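Local coordinates for protein Tubulin/ftsz, gtpase (PDB 3ZID) that binds GTP, has GTPase activity and, as a tubulin-like cytoskeletal protein of an archaeon, is thought to take part in controlling cell shape, at residues G114-G117 and S118-P122; R79-G82 and K83-F86; G10-G13 and N14-D18; A157-L160 and R161-E165. All coordinates share one frame; numbering follows the deposited sequence.

Contact 1 of 4, residues G114-G117 and S118-P122; sequences GGTG and SSFSP. With GDP (guanosine-5'-diphosphate), chain C.
Ser-118 and Ser-119 both hold OG between the backbone N and the carbonyl carbon (chi1 75° and 59°), which swings each hydroxyl back onto the turn just before it. Ser-118 OG donates to Gly-114 O at 2.5 Å, coming in above the carbonyl plane, 40° out of it. Ser-119 OG reaches Gly-115 O, also at 2.5 Å, but almost in line with the C=O bond. The Ser-118 hydroxyl is bonded to Arg-79 NH1 as well, so with an alanine here the Gly-114 carbonyl would probably be left without its hydroxyl partner and Arg-79 without one of its anchors. One turn on, Gly-117 O is gripped twice by Ser-121, whose N and OG arrive from opposite faces of the carbonyl plane, the hydroxyl at 2.8 Å. Thr-116 OG1 turns aside to Thr-50, while its CG2 sits over the centre of the Phe-120 ring, 4.0 Å from the centroid, a CH-pi contact. These tethers fix a loop whose amides face the nucleotide: Gly-115 N and Thr-116 N each lie 2.9 Å from GDP O3B, and Gly-117 N binds O1B at 2.8 Å. A glycine-rich loop running into a helix, with backbone N-H groups round the terminal phosphate of GDP, is the signature GGTG element of the tubulin/FtsZ GTPases.

Contact 2 of 4, residues R79-G82 and K83-F86; sequences RSKG and KQGF
The flat guanidinium of Arg-79 is approached at a slant by the end of Lys-83, with Arg-79 NH2 3.7 Å from Lys-83 NZ and equally far from Lys-83 CE. The two chains cross obliquely because Arg-79 bends near its end (chi3 22°), whereas Lys-83 runs straight out beyond CG. Both positive ends are drawn to one anion: Glu-162 OE2 makes a salt bridge to Arg-79 NH2 and another to Lys-83 NZ, and this shared carboxylate oxygen probably offsets the closeness of the two charges. The other flat group, the Phe-86 ring, packs edge-to-face with Phe-120 of helix 117-131.

All of this lies in the first turns of helix 79-98, which belongs to the crossover from strand 66-68 to strand 105-111 in the parallel sheet of the GTPase domain. Ordinary i to i+4 bonds hold the turns, running from Lys-83 N to Arg-79 O (2.8 Å) through to Phe-86 N to Gly-82 O. With CG beside its backbone N (chi1 -69°), Lys-83 lays its stem back along the preceding turn, CG 3.2 Å from Arg-79 O. A leucine in its place would probably leave Glu-162 OE2 with one cationic partner fewer and the side of Arg-79 NH2 without the lysine's CE against it. On the outer side, the stem of Gln-84 does likewise, CG resting 3.5 Å from Ser-80 O.

Contact 3 of 4, residues G10-G13 and N14-D18; sequences GQCG and NRILD. With GDP (guanosine-5'-diphosphate), chain C.
Where the glycine-rich turn after strand 3-9 runs into helix 10-30, Gln-11 and Arg-15 lie side by side and stack their flat ends, the amide and guanidinium planes only 17° apart. Gln-11 CD lies 3.1 Å above the guanidinium plane, offset toward its rim. Although Gln-11 OE1 comes within 2.8 Å of Arg-15 NH2, it does so over the face, so this is a stack and not a hydrogen bond. Two torsions make the overlap possible: Gln-11 sets CG trans to its N (chi1 172°), while Arg-15 has CG beside the N (chi1 -77°) and stretches out from there to NE. The guanidinium presents its edge to the guanine, NH1 lying 3.1 Å from GDP N7.

This is the GQCGN sequence of the tubulin family's first nucleotide loop; with Gly-8 just before it, Gly-10 and Gly-13 are consistent with a Rossmann-type GxGxxG pattern. Amides at this end of the helix point at the phosphates: Gln-11 N binds GDP O2B at 2.9 Å and Cys-12 N binds O2A at 3.0 Å, where the positive end of the helix dipole would probably add to the hold. Gly-10 takes up a positive phi, and a side chain there would run into GDP O1B. Its carbonyl receives Asn-14 N at 2.7 Å, while the Asn-14 amide itself is turned to Asn-49 and Ile-48 O. On the base side, Cys-12 SG sits over the guanine face, 3.3 Å from GDP N3, with Ile-16 CD1 packed 3.9 Å from that sulfur.

Contact 4 of 4, residues A157-L160 and R161-E165; sequences AFCL and REMIE
Arg-161 lays its stem back over the preceding turn. Its CB sits 3.6 Å from Phe-158 O, its CG 3.4 Å from Ala-157 O, and its CD stays near that same Ala-157 oxygen at 3.7 Å. The chain then bends at the CG-CD bond (chi3 67°), which turns the guanidinium toward Phe-158: NH1 comes to 3.7 Å from CE1 of the ring. Ring and guanidinium planes are 39° apart, and the two side chains point the same way along the helix surface.

Helix 150-165 is the connection in a beta-alpha-beta unit between strands 136-143 and 172-175. Its backbone bond from Arg-161 N to Ala-157 O is weak; the next two are firmer, Glu-162 N to Phe-158 O at 3.1 Å and Met-163 N to Cys-159 O at 3.0 Å. Leu-160 faces helix 326-369, where it meets Leu-328 and Tyr-332. On the buried side Cys-159 SG touches Met-163 CG at 4.4 Å, and a bend in the Met-163 chain (chi2 -56°) leads its end away toward Ser-121 and Ile-125 of helix 117-131. Ile-164 places CG1 3.4 Å from Leu-160 O.

In the fold
From the N terminus the order is contact 3, contact 2, contact 1, contact 4. Each lies within one unbroken run of chain, so none closes a long loop, and the four follow in series without nesting or crossing. Contact 3 begins helix 10-30 and contact 1 helix 117-131; both bind the GDP phosphates through backbone amides, meeting where Thr-116 packs on Gly-10. Contact 2, on helix 79-98, leans on contact 1 and reaches contact 4 through the charges of Arg-79, Lys-83 and Glu-162. Contact 4 packs on contact 1 as well, so helices 79-98, 117-131 and 150-165 are joined, while contact 3 touches neither contact 2 nor contact 4.

Contact 1 of 4, residues G114-G117 and S118-P122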
loop_
_atom_site.group_PDB
_atom_site.type_symbol
_atom_site.label_atom_id
_atom_site.label_comp_id
_atom_site.label_asym_id
_atom_site.label_seq_id
_atom_site.Cartn_x
_atom_site.Cartn_y
_atom_site.Cartn_z
ATOM N N GLY A 114 -4.759 9.700 5.083
ATOM C CA GLY A 114 -4.544 11.130 5.050
ATOM C C GLY A 114 -5.546 11.809 4.122
ATOM O O GLY A 114 -6.533 11.211 3.675
ATOM N N GLY A 115 -5.285 13.071 3.824
ATOM C CA GLY A 115 -6.173 13.854 2.985
ATOM C C GLY A 115 -5.687 13.936 1.554
ATOM O O GLY A 115 -6.481 13.933 0.617
ATOM N N THR A 116 -4.374 14.013 1.378
ATOM C CA THR A 116 -3.826 14.191 0.040
ATOM C C THR A 116 -3.695 12.876 -0.710
ATOM O O THR A 116 -4.310 12.682 -1.774
ATOM C CB THR A 116 -2.474 14.943 0.051
ATOM O OG1 THR A 116 -2.671 16.290 0.489
ATOM C CG2 THR A 116 -1.861 14.956 -1.339
ATOM N N GLY A 117 -2.878 11.978 -0.172
ATOM C CA GLY A 117 -2.657 10.710 -0.831
ATOM C C GLY A 117 -3.944 9.961 -1.112
ATOM O O GLY A 117 -4.211 9.543 -2.239
ATOM N N SER A 118 -4.766 9.830 -0.079
ATOM C CA SER A 118 -5.947 8.990 -0.153
ATOM C C SER A 118 -6.993 9.488 -1.127
ATOM O O SER A 118 -7.788 8.692 -1.604
ATOM C CB SER A 118 -6.575 8.836 1.228
ATOM O OG SER A 118 -7.260 10.015 1.599
ATOM N N SER A 119 -6.993 10.790 -1.423
ATOM C CA SER A 119 -7.977 11.364 -2.349
ATOM C C SER A 119 -7.446 11.497 -3.768
ATOM O O SER A 119 -8.139 11.174 -4.731
ATOM C CB SER A 119 -8.497 12.721 -1.850
ATOM O OG SER A 119 -7.452 13.659 -1.679
ATOM N N PHE A 120 -6.214 11.976 -3.893
ATOM C CA PHE A 120 -5.556 12.090 -5.192
ATOM C C PHE A 120 -5.454 10.735 -5.879
ATOM O O PHE A 120 -5.642 10.619 -7.082
ATOM C CB PHE A 120 -4.120 12.589 -5.020
ATOM C CG PHE A 120 -3.972 14.081 -4.934
ATOM C CD1 PHE A 120 -4.865 14.860 -4.200
ATOM C CD2 PHE A 120 -2.895 14.701 -5.564
ATOM C CE1 PHE A 120 -4.698 16.243 -4.123
ATOM C CE2 PHE A 120 -2.711 16.071 -5.498
ATOM C CZ PHE A 120 -3.621 16.854 -4.772
ATOM N N SER A 121 -5.088 9.717 -5.114
ATOM C CA SER A 121 -4.642 8.465 -5.716
ATOM C C SER A 121 -5.709 7.740 -6.533
ATOM O O SER A 121 -5.454 7.358 -7.670
ATOM C CB SER A 121 -3.965 7.554 -4.683
ATOM O OG SER A 121 -2.788 8.175 -4.178
ATOM N N PRO A 122 -6.914 7.558 -5.969
ATOM C CA PRO A 122 -7.948 6.940 -6.805
ATOM C C PRO A 122 -8.288 7.797 -8.008
ATOM O O PRO A 122 -8.570 7.233 -9.068
ATOM C CB PRO A 122 -9.147 6.838 -5.867
ATOM C CG PRO A 122 -8.537 6.813 -4.491
ATOM C CD PRO A 122 -7.348 7.700 -4.566
HETATM P PB GDP C . -1.408 12.979 3.509
HETATM O O1B GDP C . -1.734 12.025 2.374
HETATM O O2B GDP C . -0.064 13.636 3.262
HETATM O O3B GDP C . -2.506 14.026 3.582
HETATM O O3A GDP C . -1.425 12.184 4.902
HETATM P PA GDP C . -0.393 11.006 5.252
HETATM O O1A GDP C . 0.588 11.449 6.280
HETATM O O2A GDP C . 0.278 10.407 4.035
HETATM O "O5'" GDP C . -1.420 9.935 5.824
HETATM C "C5'" GDP C . -1.398 9.633 7.211
HETATM C "C4'" GDP C . -1.402 8.118 7.352
HETATM O "O4'" GDP C . -0.182 7.621 6.799
HETATM C "C3'" GDP C . -1.406 7.761 8.814
HETATM O "O3'" GDP C . -2.007 6.472 8.915
HETATM C "C2'" GDP C . 0.062 7.688 9.133
HETATM O "O2'" GDP C . 0.272 6.797 10.222
HETATM C "C1'" GDP C . 0.634 7.106 7.856
HETATM N N9 GDP C . 1.996 7.531 7.531
HETATM C C8 GDP C . 2.462 8.792 7.443
HETATM N N7 GDP C . 3.760 8.790 7.054
HETATM C C5 GDP C . 4.120 7.500 6.891
HETATM C C6 GDP C . 5.331 6.785 6.476
HETATM O O6 GDP C . 6.366 7.410 6.214
HETATM N N1 GDP C . 5.283 5.456 6.415
HETATM C C2 GDP C . 4.180 4.757 6.714
HETATM N N2 GDP C . 4.235 3.411 6.632
HETATM N N3 GDP C . 3.015 5.332 7.102
HETATM C C4 GDP C . 2.945 6.678 7.191
#

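Contact 2 of 4, residues R79-G82 and K83-F86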
loop_
_atom_site.group_PDB
_atom_site.type_symbol
_atom_site.label_atom_id
_atom_site.label_comp_id
_atom_site.label_asym_id
_atom_site.label_seq_id
_atom_site.Cartn_x
_atom_site.Cartn_y
_atom_site.Cartn_z
ATOM N N ARG A 79 -10.594 14.813 2.938
ATOM C CA ARG A 79 -10.613 14.211 1.606
ATOM C C ARG A 79 -11.401 15.037 0.593
ATOM O O ARG A 79 -11.078 15.029 -0.596
ATOM C CB ARG A 79 -11.124 12.770 1.681
ATOM C CG ARG A 79 -10.100 11.871 2.397
ATOM C CD ARG A 79 -10.522 10.415 2.525
ATOM N NE ARG A 79 -11.529 9.977 1.555
ATOM C CZ ARG A 79 -11.261 9.466 0.359
ATOM N NH1 ARG A 79 -10.010 9.340 -0.056
ATOM N NH2 ARG A 79 -12.252 9.083 -0.422
ATOM N N SER A 80 -12.416 15.767 1.057
ATOM C CA SER A 80 -13.178 16.618 0.147
ATOM C C SER A 80 -12.278 17.692 -0.439
ATOM O O SER A 80 -12.277 17.929 -1.651
ATOM C CB SER A 80 -14.379 17.275 0.850
ATOM O OG SER A 80 -15.513 16.421 0.877
ATOM N N LYS A 81 -11.488 18.324 0.421
ATOM C CA LYS A 81 -10.562 19.347 -0.036
ATOM C C LYS A 81 -9.485 18.723 -0.909
ATOM O O LYS A 81 -9.042 19.307 -1.901
ATOM C CB LYS A 81 -9.954 20.080 1.152
ATOM C CG LYS A 81 -10.936 21.053 1.790
ATOM C CD LYS A 81 -10.211 22.201 2.463
ATOM C CE LYS A 81 -11.059 23.468 2.413
ATOM N NZ LYS A 81 -10.395 24.627 3.073
ATOM N N GLY A 82 -9.096 17.509 -0.553
ATOM C CA GLY A 82 -8.129 16.787 -1.345
ATOM C C GLY A 82 -8.623 16.596 -2.759
ATOM O O GLY A 82 -7.901 16.858 -3.719
ATOM N N LYS A 83 -9.855 16.122 -2.884
ATOM C CA LYS A 83 -10.448 15.890 -4.193
ATOM C C LYS A 83 -10.533 17.177 -4.998
ATOM O O LYS A 83 -10.226 17.177 -6.191
ATOM C CB LYS A 83 -11.822 15.247 -4.046
ATOM C CG LYS A 83 -11.753 13.824 -3.533
ATOM C CD LYS A 83 -13.132 13.279 -3.252
ATOM C CE LYS A 83 -13.064 11.825 -2.846
ATOM N NZ LYS A 83 -14.397 11.295 -2.458
ATOM N N GLN A 84 -10.949 18.268 -4.348
ATOM C CA GLN A 84 -11.011 19.568 -5.019
ATOM C C GLN A 84 -9.629 19.988 -5.486
ATOM O O GLN A 84 -9.445 20.404 -6.635
ATOM C CB GLN A 84 -11.595 20.654 -4.101
ATOM C CG GLN A 84 -13.091 20.533 -3.834
ATOM C CD GLN A 84 -13.588 21.514 -2.778
ATOM O OE1 GLN A 84 -12.801 22.109 -2.038
ATOM N NE2 GLN A 84 -14.904 21.671 -2.696
ATOM N N GLY A 85 -8.660 19.859 -4.582
ATOM C CA GLY A 85 -7.273 20.150 -4.879
ATOM C C GLY A 85 -6.768 19.402 -6.102
ATOM O O GLY A 85 -6.046 19.968 -6.930
ATOM N N PHE A 86 -7.135 18.129 -6.216
ATOM C CA PHE A 86 -6.739 17.352 -7.382
ATOM C C PHE A 86 -7.337 17.894 -8.693
ATOM O O PHE A 86 -6.621 18.096 -9.675
ATOM C CB PHE A 86 -7.089 15.872 -7.224
ATOM C CG PHE A 86 -6.696 15.049 -8.412
ATOM C CD1 PHE A 86 -5.374 14.655 -8.581
ATOM C CD2 PHE A 86 -7.628 14.706 -9.383
ATOM C CE1 PHE A 86 -4.996 13.916 -9.683
ATOM C CE2 PHE A 86 -7.258 13.966 -10.487
ATOM C CZ PHE A 86 -5.947 13.577 -10.640
#

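Contact 3 of 4, residues G10-G13 and N14-D18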
loop_
_atom_site.group_PDB
_atom_site.type_symbol
_atom_site.label_atom_id
_atom_site.label_comp_id
_atom_site.label_asym_id
_atom_site.label_seq_id
_atom_site.Cartn_x
_atom_site.Cartn_y
_atom_site.Cartn_z
ATOM N N GLY A 10 1.248 12.093 -1.300
ATOM C CA GLY A 10 1.041 12.408 0.107
ATOM C C GLY A 10 2.301 12.108 0.896
ATOM O O GLY A 10 3.266 11.569 0.350
ATOM N N GLN A 11 2.310 12.446 2.178
ATOM C CA GLN A 11 3.520 12.255 2.981
ATOM C C GLN A 11 4.023 10.800 3.039
ATOM O O GLN A 11 5.216 10.522 2.828
ATOM C CB GLN A 11 3.305 12.773 4.403
ATOM C CG GLN A 11 4.458 12.433 5.329
ATOM C CD GLN A 11 4.530 13.359 6.506
ATOM O OE1 GLN A 11 5.443 14.181 6.614
ATOM N NE2 GLN A 11 3.568 13.230 7.407
ATOM N N CYS A 12 3.111 9.881 3.346
ATOM C CA CYS A 12 3.464 8.472 3.441
ATOM C C CYS A 12 3.990 7.970 2.088
ATOM O O CYS A 12 5.077 7.398 2.016
ATOM C CB CYS A 12 2.267 7.656 3.915
ATOM S SG CYS A 12 2.511 5.880 3.876
ATOM N N GLY A 13 3.228 8.219 1.026
ATOM C CA GLY A 13 3.646 7.878 -0.318
ATOM C C GLY A 13 4.995 8.499 -0.665
ATOM O O GLY A 13 5.841 7.823 -1.228
ATOM N N ASN A 14 5.203 9.770 -0.329
ATOM C CA ASN A 14 6.504 10.418 -0.554
ATOM C C ASN A 14 7.663 9.676 0.134
ATOM O O ASN A 14 8.727 9.449 -0.460
ATOM C CB ASN A 14 6.544 11.843 0.005
ATOM C CG ASN A 14 5.680 12.839 -0.756
ATOM O OD1 ASN A 14 5.532 13.974 -0.297
ATOM N ND2 ASN A 14 5.083 12.431 -1.879
ATOM N N ARG A 15 7.465 9.342 1.405
ATOM C CA ARG A 15 8.517 8.727 2.189
ATOM C C ARG A 15 8.823 7.312 1.706
ATOM O O ARG A 15 9.961 6.877 1.741
ATOM C CB ARG A 15 8.183 8.746 3.673
ATOM C CG ARG A 15 8.383 10.102 4.359
ATOM C CD ARG A 15 7.823 9.997 5.759
ATOM N NE ARG A 15 7.876 11.214 6.538
ATOM C CZ ARG A 15 7.061 11.457 7.557
ATOM N NH1 ARG A 15 6.137 10.563 7.891
ATOM N NH2 ARG A 15 7.166 12.594 8.230
ATOM N N ILE A 16 7.811 6.595 1.243
ATOM C CA ILE A 16 8.063 5.277 0.682
ATOM C C ILE A 16 8.851 5.397 -0.617
ATOM O O ILE A 16 9.790 4.659 -0.843
ATOM C CB ILE A 16 6.771 4.498 0.453
ATOM C CG1 ILE A 16 6.167 4.118 1.802
ATOM C CG2 ILE A 16 7.051 3.222 -0.353
ATOM C CD1 ILE A 16 4.747 3.563 1.695
ATOM N N LEU A 17 8.485 6.357 -1.450
ATOM C CA LEU A 17 9.200 6.576 -2.685
ATOM C C LEU A 17 10.673 6.916 -2.432
ATOM O O LEU A 17 11.565 6.443 -3.144
ATOM C CB LEU A 17 8.545 7.692 -3.485
ATOM C CG LEU A 17 9.161 7.857 -4.872
ATOM C CD1 LEU A 17 9.168 6.509 -5.598
ATOM C CD2 LEU A 17 8.365 8.823 -5.675
ATOM N N ASP A 18 10.912 7.739 -1.418
ATOM C CA ASP A 18 12.263 8.112 -1.007
ATOM C C ASP A 18 13.068 6.881 -0.570
ATOM O O ASP A 18 14.236 6.742 -0.948
ATOM C CB ASP A 18 12.211 9.142 0.111
ATOM C CG ASP A 18 13.413 10.070 0.112
ATOM O OD1 ASP A 18 13.887 10.437 -0.986
ATOM O OD2 ASP A 18 13.871 10.445 1.212
HETATM P PB GDP C . -1.408 12.979 3.509
HETATM O O1B GDP C . -1.734 12.025 2.374
HETATM O O2B GDP C . -0.064 13.636 3.262
HETATM O O3B GDP C . -2.506 14.026 3.582
HETATM O O3A GDP C . -1.425 12.184 4.902
HETATM P PA GDP C . -0.393 11.006 5.252
HETATM O O1A GDP C . 0.588 11.449 6.280
HETATM O O2A GDP C . 0.278 10.407 4.035
HETATM O "O5'" GDP C . -1.420 9.935 5.824
HETATM C "C5'" GDP C . -1.398 9.633 7.211
HETATM C "C4'" GDP C . -1.402 8.118 7.352
HETATM O "O4'" GDP C . -0.182 7.621 6.799
HETATM C "C3'" GDP C . -1.406 7.761 8.814
HETATM O "O3'" GDP C . -2.007 6.472 8.915
HETATM C "C2'" GDP C . 0.062 7.688 9.133
HETATM O "O2'" GDP C . 0.272 6.797 10.222
HETATM C "C1'" GDP C . 0.634 7.106 7.856
HETATM N N9 GDP C . 1.996 7.531 7.531
HETATM C C8 GDP C . 2.462 8.792 7.443
HETATM N N7 GDP C . 3.760 8.790 7.054
HETATM C C5 GDP C . 4.120 7.500 6.891
HETATM C C6 GDP C . 5.331 6.785 6.476
HETATM O O6 GDP C . 6.366 7.410 6.214
HETATM N N1 GDP C . 5.283 5.456 6.415
HETATM C C2 GDP C . 4.180 4.757 6.714
HETATM N N2 GDP C . 4.235 3.411 6.632
HETATM N N3 GDP C . 3.015 5.332 7.102
HETATM C C4 GDP C . 2.945 6.678 7.191
#

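Contact 4 of 4, residues A157-L160 and R161-E165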
loop_
_atom_site.group_PDB
_atom_site.type_symbol
_atom_site.label_atom_id
_atom_site.label_comp_id
_atom_site.label_asym_id
_atom_site.label_seq_id
_atom_site.Cartn_x
_atom_site.Cartn_y
_atom_site.Cartn_z
ATOM N N ALA A 157 -11.630 3.884 5.265
ATOM C CA ALA A 157 -12.766 3.114 4.771
ATOM C C ALA A 157 -13.242 3.590 3.414
ATOM O O ALA A 157 -13.475 2.777 2.516
ATOM C CB ALA A 157 -13.917 3.144 5.784
ATOM N N PHE A 158 -13.403 4.901 3.264
ATOM C CA PHE A 158 -13.854 5.449 1.983
ATOM C C PHE A 158 -12.803 5.408 0.880
ATOM O O PHE A 158 -13.136 5.297 -0.309
ATOM C CB PHE A 158 -14.392 6.855 2.154
ATOM C CG PHE A 158 -15.643 6.901 2.966
ATOM C CD1 PHE A 158 -16.811 6.324 2.486
ATOM C CD2 PHE A 158 -15.658 7.534 4.187
ATOM C CE1 PHE A 158 -17.972 6.362 3.232
ATOM C CE2 PHE A 158 -16.818 7.590 4.934
ATOM C CZ PHE A 158 -17.976 7.006 4.453
ATOM N N CYS A 159 -11.542 5.547 1.265
ATOM C CA CYS A 159 -10.468 5.472 0.279
ATOM C C CYS A 159 -10.390 4.078 -0.322
ATOM O O CYS A 159 -10.298 3.916 -1.547
ATOM C CB CYS A 159 -9.125 5.824 0.907
ATOM S SG CYS A 159 -7.758 5.661 -0.271
ATOM N N LEU A 160 -10.413 3.064 0.537
ATOM C CA LEU A 160 -10.354 1.679 0.062
ATOM C C LEU A 160 -11.511 1.358 -0.890
ATOM O O LEU A 160 -11.339 0.638 -1.887
ATOM C CB LEU A 160 -10.314 0.696 1.236
ATOM C CG LEU A 160 -8.983 0.648 1.999
ATOM C CD1 LEU A 160 -9.145 -0.073 3.342
ATOM C CD2 LEU A 160 -7.896 -0.017 1.132
ATOM N N ARG A 161 -12.692 1.895 -0.581
ATOM C CA ARG A 161 -13.835 1.738 -1.474
ATOM C C ARG A 161 -13.576 2.328 -2.848
ATOM O O ARG A 161 -13.813 1.664 -3.858
ATOM C CB ARG A 161 -15.106 2.347 -0.870
ATOM C CG ARG A 161 -15.707 1.498 0.229
ATOM C CD ARG A 161 -16.780 2.240 1.026
ATOM N NE ARG A 161 -17.972 2.542 0.237
ATOM C CZ ARG A 161 -19.122 2.945 0.764
ATOM N NH1 ARG A 161 -19.232 3.078 2.076
ATOM N NH2 ARG A 161 -20.162 3.202 -0.013
ATOM N N GLU A 162 -13.072 3.556 -2.897
ATOM C CA GLU A 162 -12.777 4.175 -4.187
ATOM C C GLU A 162 -11.712 3.441 -4.997
ATOM O O GLU A 162 -11.806 3.391 -6.224
ATOM C CB GLU A 162 -12.366 5.634 -4.021
ATOM C CG GLU A 162 -13.491 6.548 -3.612
ATOM C CD GLU A 162 -13.000 7.930 -3.250
ATOM O OE1 GLU A 162 -11.814 8.231 -3.510
ATOM O OE2 GLU A 162 -13.808 8.722 -2.732
ATOM N N MET A 163 -10.715 2.880 -4.310
ATOM C CA MET A 163 -9.634 2.125 -4.955
ATOM C C MET A 163 -10.180 0.925 -5.716
ATOM O O MET A 163 -9.834 0.695 -6.868
ATOM C CB MET A 163 -8.625 1.621 -3.910
ATOM C CG MET A 163 -7.563 2.621 -3.457
ATOM S SD MET A 163 -6.581 3.319 -4.801
ATOM C CE MET A 163 -5.303 4.081 -3.833
ATOM N N ILE A 164 -11.042 0.167 -5.056
ATOM C CA ILE A 164 -11.706 -0.965 -5.671
ATOM C C ILE A 164 -12.562 -0.504 -6.843
ATOM O O ILE A 164 -12.526 -1.091 -7.931
ATOM C CB ILE A 164 -12.594 -1.679 -4.647
ATOM C CG1 ILE A 164 -11.740 -2.301 -3.546
ATOM C CG2 ILE A 164 -13.459 -2.739 -5.309
ATOM C CD1 ILE A 164 -12.575 -2.786 -2.401
ATOM N N GLU A 165 -13.311 0.568 -6.611
ATOM C CA GLU A 165 -14.202 1.143 -7.612
ATOM C C GLU A 165 -13.478 1.567 -8.890
ATOM O O GLU A 165 -14.008 1.457 -9.984
ATOM C CB GLU A 165 -14.960 2.324 -6.999
ATOM C CG GLU A 165 -16.037 1.877 -6.016
ATOM C CD GLU A 165 -16.899 3.016 -5.489
ATOM O OE1 GLU A 165 -16.435 4.179 -5.496
ATOM O OE2 GLU A 165 -18.039 2.736 -5.050
#